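Local atomic coordinates of RagA protein (Porphyromonas gingivalis, PDB entry 6SLN), a protein that probably takes up substrates across the outer membrane of Porphyromonas gingivalis as a TonB-dependent receptor, a beta-barrel filled by a plug domain. Residues N117-L122 and E181-L186; L169-T174 and Q441-G446. One frame throughout, in Å; residues are numbered along the deposited sequence.

From the N terminus, the chain first passes through 117-122, in the loop between strands 102-106 and 129-132, then helix 169-173, strand 180-186 and, far later, strand 435-450. Contact 1 closes a loop of 58 residues within the plug domain, and helix 169-173 lies inside that loop. Contact 2 closes a much longer one of 266 residues, which begins at that helix and ends on the barrel wall. Their segments alternate, so the two loops cross. Their centres are about 16 Å apart, and they meet directly where Ile118 CG2 packs on Val172 CG1 at 3.7 Å. Contact 1 ties a loop of the plug to its central sheet; contact 2 ties the plug to the barrel wall.

Contact 1: residues N117-L122 and E181-L186; sequences NIMDAL and ESMSVL
Met183 meets Met119 and Leu122 in a small, buried and wholly apolar contact inside the plug domain, between a short 3-10 segment and a strand of the plug sheet. No hydrogen bond crosses it. About 150 Å² is buried in all, half of it on Met183, which reaches out from the sheet toward the loop segment. Its CG lies anti to the backbone N (chi1 171°) and chi2 is extended as well, so the sulfur is carried well clear of the strand before the chain bends at chi3 to turn the methyl aside. The sulfur rests against the forked end of Leu122, with SD 3.5 Å from Leu122 CD2 and equally near its CD1. The terminal methyls of the two methionines also meet, Met183 CE being 3.6 Å from Met119 CE. Met119 comes in by its end alone: its chain folds at chi2 (-55°) and again at chi3, bringing the methyl round to the end of Met183. Even the nearest CA atoms, those of Leu122 and Met183, are 9.5 Å apart, a gap that the long, flexible side chain of Met183 is well suited to span.

Strand 180-186 lies between strands 102-106 and 203-208 in the five-stranded mixed sheet of the plug, antiparallel to both. A classic beta bulge, Glu181 and Ser182 facing Gln207, precedes Met183. Val204 and Ile206 of the neighbouring strand also touch Met183, while Val105 lies against Leu122 and Val144 against Met119, so the apolar layer continues past the two segments. In the loop segment, the backbone bond from Leu122 N to Met119 O, 2.9 Å, belongs to the tight turn that brings both side chains to the sheet. Asp120, between them in sequence, makes a salt bridge to Arg959 on the barrel strand 951-964.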
ATOM      1  N   ASN A 117      -7.845 -21.871  18.492  1.00 61.00           N
ATOM      2  CA  ASN A 117      -6.994 -21.467  19.610  1.00 48.28           C
ATOM      3  C   ASN A 117      -6.561 -22.728  20.350  1.00 39.59           C
ATOM      4  O   ASN A 117      -7.236 -23.201  21.261  1.00 54.93           O
ATOM      5  CB  ASN A 117      -7.753 -20.479  20.489  1.00 43.76           C
ATOM      6  CG  ASN A 117      -7.064 -20.207  21.798  1.00 49.61           C
ATOM      7  OD1 ASN A 117      -7.720 -20.008  22.811  1.00 57.62           O
ATOM      8  ND2 ASN A 117      -5.737 -20.186  21.788  1.00 50.91           N
ATOM      9  N   ILE A 118      -5.408 -23.273  19.945  1.00 37.07           N
ATOM     10  CA  ILE A 118      -4.934 -24.578  20.415  1.00 38.58           C
ATOM     11  C   ILE A 118      -4.604 -24.569  21.903  1.00 43.05           C
ATOM     12  O   ILE A 118      -4.808 -25.579  22.590  1.00 40.71           O
ATOM     13  CB  ILE A 118      -3.714 -25.022  19.583  1.00 41.94           C
ATOM     14  CG1 ILE A 118      -3.116 -26.325  20.124  1.00 44.32           C
ATOM     15  CG2 ILE A 118      -2.667 -23.943  19.587  1.00 43.34           C
ATOM     16  CD1 ILE A 118      -3.943 -27.568  19.809  1.00 40.15           C
ATOM     17  N   MET A 119      -4.087 -23.454  22.434  1.00 48.38           N
ATOM     18  CA  MET A 119      -3.687 -23.434  23.842  1.00 50.24           C
ATOM     19  C   MET A 119      -4.880 -23.671  24.759  1.00 54.14           C
ATOM     20  O   MET A 119      -4.726 -24.229  25.860  1.00 49.09           O
ATOM     21  CB  MET A 119      -2.998 -22.108  24.179  1.00 48.73           C
ATOM     22  CG  MET A 119      -1.522 -22.039  23.724  1.00 50.04           C
ATOM     23  SD  MET A 119      -0.560 -23.424  24.377  1.00 52.83           S
ATOM     24  CE  MET A 119      -0.329 -24.457  22.946  1.00 50.03           C
ATOM     25  N   ASP A 120      -6.077 -23.281  24.301  1.00 46.39           N
ATOM     26  CA  ASP A 120      -7.296 -23.532  25.051  1.00 51.64           C
ATOM     27  C   ASP A 120      -7.444 -25.006  25.410  1.00 52.95           C
ATOM     28  O   ASP A 120      -7.984 -25.336  26.475  1.00 51.80           O
ATOM     29  CB  ASP A 120      -8.501 -23.051  24.242  1.00 55.69           C
ATOM     30  CG  ASP A 120      -9.794 -23.188  25.000  1.00 50.65           C
ATOM     31  OD1 ASP A 120     -10.100 -22.290  25.821  1.00 50.86           O
ATOM     32  OD2 ASP A 120     -10.494 -24.200  24.779  1.00 43.30           O
ATOM     33  N   ALA A 121      -6.947 -25.901  24.552  1.00 49.37           N
ATOM     34  CA  ALA A 121      -7.056 -27.337  24.793  1.00 55.01           C
ATOM     35  C   ALA A 121      -6.132 -27.829  25.902  1.00 55.88           C
ATOM     36  O   ALA A 121      -6.220 -29.005  26.272  1.00 54.87           O
ATOM     37  CB  ALA A 121      -6.763 -28.106  23.500  1.00 57.37           C
ATOM     38  N   LEU A 122      -5.243 -26.978  26.423  1.00 54.10           N
ATOM     39  CA  LEU A 122      -4.360 -27.355  27.515  1.00 58.73           C
ATOM     40  C   LEU A 122      -4.781 -26.750  28.841  1.00 63.87           C
ATOM     41  O   LEU A 122      -4.158 -27.039  29.861  1.00 74.47           O
ATOM     42  CB  LEU A 122      -2.904 -27.004  27.167  1.00 58.09           C
ATOM     43  CG  LEU A 122      -2.463 -28.059  26.147  1.00 65.01           C
ATOM     44  CD1 LEU A 122      -2.385 -27.498  24.734  1.00 60.82           C
ATOM     45  CD2 LEU A 122      -1.179 -28.820  26.549  1.00 67.15           C
ATOM     46  N   GLU A 181       2.392 -34.358  17.427  1.00 52.53           N
ATOM     47  CA  GLU A 181       2.562 -35.630  18.119  1.00 56.99           C
ATOM     48  C   GLU A 181       2.418 -35.452  19.618  1.00 58.13           C
ATOM     49  O   GLU A 181       1.683 -36.192  20.281  1.00 66.47           O
ATOM     50  CB  GLU A 181       3.931 -36.228  17.800  1.00 56.08           C
ATOM     51  CG  GLU A 181       4.149 -37.614  18.360  1.00 55.54           C
ATOM     52  CD  GLU A 181       3.034 -38.561  17.974  1.00 72.12           C
ATOM     53  OE1 GLU A 181       2.053 -38.663  18.742  1.00 77.83           O
ATOM     54  OE2 GLU A 181       3.134 -39.197  16.900  1.00 79.11           O
ATOM     55  N   SER A 182       3.127 -34.479  20.168  1.00 57.19           N
ATOM     56  CA  SER A 182       3.111 -34.248  21.595  1.00 53.21           C
ATOM     57  C   SER A 182       3.343 -32.770  21.834  1.00 49.91           C
ATOM     58  O   SER A 182       3.641 -32.002  20.912  1.00 49.34           O
ATOM     59  CB  SER A 182       4.166 -35.096  22.311  1.00 52.56           C
ATOM     60  OG  SER A 182       5.345 -35.209  21.530  1.00 47.49           O
ATOM     61  N   MET A 183       3.167 -32.376  23.086  1.00 47.77           N
ATOM     62  CA  MET A 183       3.500 -31.035  23.537  1.00 47.23           C
ATOM     63  C   MET A 183       4.112 -31.169  24.918  1.00 53.15           C
ATOM     64  O   MET A 183       3.502 -31.753  25.823  1.00 56.69           O
ATOM     65  CB  MET A 183       2.275 -30.125  23.554  1.00 39.69           C
ATOM     66  CG  MET A 183       2.539 -28.797  24.206  1.00 53.32           C
ATOM     67  SD  MET A 183       1.098 -27.729  24.117  1.00 60.28           S
ATOM     68  CE  MET A 183       0.696 -27.808  22.372  1.00 46.10           C
ATOM     69  N   SER A 184       5.341 -30.690  25.053  1.00 55.57           N
ATOM     70  CA  SER A 184       6.063 -30.712  26.316  1.00 56.31           C
ATOM     71  C   SER A 184       6.074 -29.311  26.911  1.00 56.85           C
ATOM     72  O   SER A 184       6.360 -28.333  26.212  1.00 56.02           O
ATOM     73  CB  SER A 184       7.495 -31.217  26.127  1.00 55.00           C
ATOM     74  OG  SER A 184       7.522 -32.488  25.503  1.00 56.59           O
ATOM     75  N   VAL A 185       5.735 -29.206  28.188  1.00 54.76           N
ATOM     76  CA  VAL A 185       5.789 -27.930  28.883  1.00 57.74           C
ATOM     77  C   VAL A 185       6.955 -27.994  29.853  1.00 61.39           C
ATOM     78  O   VAL A 185       7.001 -28.873  30.723  1.00 66.93           O
ATOM     79  CB  VAL A 185       4.464 -27.600  29.588  1.00 56.23           C
ATOM     80  CG1 VAL A 185       4.544 -26.229  30.268  1.00 53.23           C
ATOM     81  CG2 VAL A 185       3.338 -27.608  28.567  1.00 46.32           C
ATOM     82  N   LEU A 186       7.914 -27.086  29.675  1.00 57.23           N
ATOM     83  CA  LEU A 186       9.114 -27.024  30.498  1.00 56.15           C
ATOM     84  C   LEU A 186       8.975 -25.896  31.517  1.00 57.00           C
ATOM     85  O   LEU A 186       8.827 -24.725  31.142  1.00 51.71           O
ATOM     86  CB  LEU A 186      10.352 -26.816  29.632  1.00 50.43           C
ATOM     87  CG  LEU A 186      10.429 -27.584  28.324  1.00 49.25           C
ATOM     88  CD1 LEU A 186      11.731 -27.265  27.684  1.00 40.65           C
ATOM     89  CD2 LEU A 186      10.317 -29.070  28.562  1.00 57.13           C
TER

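Contact 2: residues L169-T174 and Q441-G446; sequences LDVVAT and QANVNG. With C8E ((hydroxyethyloxy)tri(ethyloxy)octane), chain I.
Val171, on the short helix 169-173, and Thr174, the residue that follows it, pack on Gln441 and Asn443 of strand 435-450. The van der Waals part centres on Val171, whose branched methyls straddle the amide nitrogen of Gln441: CG1 and CG2 are each 3.3 Å from Gln441 NE2, and the two side chains cross at about a right angle. The CG1 branch also lies beside Asn443. Thr174 OG1 sits 3.5 Å from Gln441 CG, against the aliphatic part of that glutamine.

No hydrogen bond joins the segments. Thr174 OG1 donates to Val171 O at 2.6 Å, the donor tilted 22° from the carbonyl plane, a bond within reach because chi1 of 71° folds the hydroxyl back over its own backbone. The carbonyl oxygen of the Gln441 amide is bonded to Thr467 on the adjoining strand, a bond that should limit rotation of the amide against the Val171 methyls.

Detergent meets the other face of the strand: small Ala442 has its CB 3.4 Å from C8E C14. This alternation, Gln441 and Asn443 toward the plug and Ala442 toward the detergent, is characteristic of a transmembrane beta-barrel wall enclosing the plug of a TonB-dependent receptor.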
ATOM      1  N   LEU A 169       2.259 -17.429  18.191  1.00 47.67           N
ATOM      2  CA  LEU A 169       1.042 -18.203  18.411  1.00 51.15           C
ATOM      3  C   LEU A 169       0.084 -18.054  17.237  1.00 51.28           C
ATOM      4  O   LEU A 169      -0.639 -19.001  16.912  1.00 59.85           O
ATOM      5  CB  LEU A 169       0.355 -17.805  19.728  1.00 41.90           C
ATOM      6  CG  LEU A 169       0.479 -18.843  20.860  1.00 37.50           C
ATOM      7  CD1 LEU A 169      -0.596 -18.704  21.940  1.00 33.83           C
ATOM      8  CD2 LEU A 169       0.511 -20.283  20.337  1.00 32.87           C
ATOM      9  N   ASP A 170       0.072 -16.892  16.577  1.00 44.64           N
ATOM     10  CA  ASP A 170      -0.744 -16.747  15.374  1.00 45.16           C
ATOM     11  C   ASP A 170      -0.302 -17.732  14.296  1.00 50.94           C
ATOM     12  O   ASP A 170      -1.138 -18.371  13.640  1.00 52.11           O
ATOM     13  CB  ASP A 170      -0.675 -15.311  14.845  1.00 43.75           C
ATOM     14  CG  ASP A 170      -1.225 -14.291  15.828  1.00 57.27           C
ATOM     15  OD1 ASP A 170      -2.270 -14.567  16.461  1.00 58.55           O
ATOM     16  OD2 ASP A 170      -0.609 -13.211  15.964  1.00 57.91           O
ATOM     17  N   VAL A 171       1.011 -17.875  14.105  1.00 50.47           N
ATOM     18  CA  VAL A 171       1.499 -18.821  13.108  1.00 47.30           C
ATOM     19  C   VAL A 171       1.187 -20.243  13.568  1.00 45.22           C
ATOM     20  O   VAL A 171       0.985 -21.145  12.746  1.00 46.38           O
ATOM     21  CB  VAL A 171       3.010 -18.579  12.851  1.00 41.03           C
ATOM     22  CG1 VAL A 171       3.632 -19.686  12.019  1.00 31.30           C
ATOM     23  CG2 VAL A 171       3.248 -17.225  12.163  1.00 36.27           C
ATOM     24  N   VAL A 172       1.105 -20.462  14.882  1.00 45.30           N
ATOM     25  CA  VAL A 172       0.713 -21.774  15.393  1.00 47.40           C
ATOM     26  C   VAL A 172      -0.743 -22.069  15.046  1.00 40.65           C
ATOM     27  O   VAL A 172      -1.083 -23.203  14.697  1.00 40.54           O
ATOM     28  CB  VAL A 172       0.960 -21.866  16.911  1.00 46.85           C
ATOM     29  CG1 VAL A 172       0.297 -23.115  17.468  1.00 42.90           C
ATOM     30  CG2 VAL A 172       2.435 -21.899  17.203  1.00 39.71           C
ATOM     31  N   ALA A 173      -1.622 -21.057  15.123  1.00 35.91           N
ATOM     32  CA  ALA A 173      -3.007 -21.219  14.675  1.00 44.85           C
ATOM     33  C   ALA A 173      -3.128 -21.552  13.180  1.00 52.34           C
ATOM     34  O   ALA A 173      -4.119 -22.173  12.772  1.00 51.13           O
ATOM     35  CB  ALA A 173      -3.809 -19.953  14.978  1.00 31.24           C
ATOM     36  N   THR A 174      -2.169 -21.135  12.345  1.00 47.17           N
ATOM     37  CA  THR A 174      -2.224 -21.486  10.929  1.00 44.11           C
ATOM     38  C   THR A 174      -1.771 -22.915  10.664  1.00 46.78           C
ATOM     39  O   THR A 174      -1.701 -23.315   9.497  1.00 48.22           O
ATOM     40  CB  THR A 174      -1.373 -20.525  10.078  1.00 45.94           C
ATOM     41  OG1 THR A 174       0.034 -20.749  10.307  1.00 37.84           O
ATOM     42  CG2 THR A 174      -1.730 -19.046  10.364  1.00 44.98           C
ATOM     43  N   GLN A 441       0.982 -18.059   4.720  1.00 28.74           N
ATOM     44  CA  GLN A 441       1.970 -18.509   5.685  1.00 39.07           C
ATOM     45  C   GLN A 441       2.829 -19.600   5.069  1.00 49.67           C
ATOM     46  O   GLN A 441       2.300 -20.578   4.532  1.00 56.65           O
ATOM     47  CB  GLN A 441       1.299 -19.041   6.957  1.00 35.31           C
ATOM     48  CG  GLN A 441       2.264 -19.309   8.099  1.00 30.88           C
ATOM     49  CD  GLN A 441       2.909 -18.022   8.597  1.00 38.18           C
ATOM     50  OE1 GLN A 441       2.319 -16.933   8.475  1.00 33.96           O
ATOM     51  NE2 GLN A 441       4.123 -18.131   9.154  1.00 35.25           N
ATOM     52  N   ALA A 442       4.144 -19.435   5.158  1.00 44.37           N
ATOM     53  CA  ALA A 442       5.081 -20.493   4.827  1.00 42.42           C
ATOM     54  C   ALA A 442       6.131 -20.568   5.915  1.00 46.48           C
ATOM     55  O   ALA A 442       6.603 -19.541   6.414  1.00 49.73           O
ATOM     56  CB  ALA A 442       5.764 -20.269   3.501  1.00 44.06           C
ATOM     57  N   ASN A 443       6.487 -21.793   6.273  1.00 42.86           N
ATOM     58  CA  ASN A 443       7.437 -22.072   7.339  1.00 35.33           C
ATOM     59  C   ASN A 443       8.381 -23.130   6.800  1.00 39.95           C
ATOM     60  O   ASN A 443       7.964 -24.264   6.543  1.00 37.03           O
ATOM     61  CB  ASN A 443       6.713 -22.538   8.608  1.00 35.53           C
ATOM     62  CG  ASN A 443       5.521 -21.646   8.974  1.00 41.90           C
ATOM     63  OD1 ASN A 443       5.676 -20.448   9.265  1.00 40.61           O
ATOM     64  ND2 ASN A 443       4.330 -22.231   8.976  1.00 40.39           N
ATOM     65  N   VAL A 444       9.640 -22.761   6.592  1.00 48.10           N
ATOM     66  CA  VAL A 444      10.558 -23.555   5.775  1.00 45.46           C
ATOM     67  C   VAL A 444      11.764 -23.905   6.641  1.00 53.70           C
ATOM     68  O   VAL A 444      12.685 -23.098   6.785  1.00 44.70           O
ATOM     69  CB  VAL A 444      10.970 -22.802   4.505  1.00 45.09           C
ATOM     70  CG1 VAL A 444      11.761 -23.687   3.583  1.00 45.11           C
ATOM     71  CG2 VAL A 444       9.749 -22.316   3.767  1.00 46.19           C
ATOM     72  N   ASN A 445      11.764 -25.106   7.218  1.00 63.74           N
ATOM     73  CA  ASN A 445      12.785 -25.548   8.157  1.00 64.93           C
ATOM     74  C   ASN A 445      13.590 -26.665   7.523  1.00 66.79           C
ATOM     75  O   ASN A 445      13.014 -27.601   6.967  1.00 72.40           O
ATOM     76  CB  ASN A 445      12.152 -26.056   9.449  1.00 81.84           C
ATOM     77  CG  ASN A 445      10.838 -25.369   9.755  1.00104.22           C
ATOM     78  OD1 ASN A 445       9.783 -25.894   9.431  1.00113.28           O
ATOM     79  ND2 ASN A 445      10.892 -24.197  10.395  1.00107.64           N
ATOM     80  N   GLY A 446      14.908 -26.562   7.615  1.00 61.76           N
ATOM     81  CA  GLY A 446      15.778 -27.651   7.220  1.00 53.80           C
ATOM     82  C   GLY A 446      16.849 -27.859   8.268  1.00 58.56           C
ATOM     83  O   GLY A 446      17.280 -26.922   8.939  1.00 64.41           O
TER
HETATM   84  C1  C8E I1103      -7.800 -28.413   1.548  1.00 45.72           C
HETATM   85  C2  C8E I1103      -6.681 -28.295   0.512  1.00 44.96           C
HETATM   86  C3  C8E I1103      -5.305 -28.019   1.128  1.00 41.08           C
HETATM   87  C4  C8E I1103      -4.471 -27.039   0.284  1.00 42.67           C
HETATM   88  C5  C8E I1103      -3.516 -26.197   1.142  1.00 46.41           C
HETATM   89  C6  C8E I1103      -2.152 -25.896   0.508  1.00 44.94           C
HETATM   90  C7  C8E I1103      -1.377 -24.842   1.314  1.00 52.80           C
HETATM   91  C8  C8E I1103      -0.509 -23.950   0.415  1.00 60.16           C
HETATM   92  O9  C8E I1103      -0.246 -22.692   1.017  1.00 64.10           O
HETATM   93  C10 C8E I1103       1.117 -22.293   0.994  1.00 62.56           C
HETATM   94  C11 C8E I1103       1.240 -20.767   1.117  1.00 63.68           C
HETATM   95  O12 C8E I1103       2.581 -20.316   0.962  1.00 68.35           O
HETATM   96  C13 C8E I1103       2.721 -18.941   0.619  1.00 74.82           C
HETATM   97  C14 C8E I1103       4.010 -18.379   1.244  1.00 80.94           C
HETATM   98  O15 C8E I1103       4.523 -17.182   0.679  1.00 82.44           O
HETATM   99  C16 C8E I1103       5.801 -17.369   0.081  1.00 86.35           C
HETATM  100  C17 C8E I1103       6.785 -18.209   0.922  1.00 83.56           C
HETATM  101  O18 C8E I1103       7.931 -18.650   0.188  1.00 74.65           O
HETATM  102  C19 C8E I1103       8.979 -19.187   0.983  1.00 64.39           C
HETATM  103  C20 C8E I1103      10.298 -19.230   0.203  1.00 62.89           C
HETATM  104  O21 C8E I1103      11.323 -19.972   0.845  1.00 58.91           O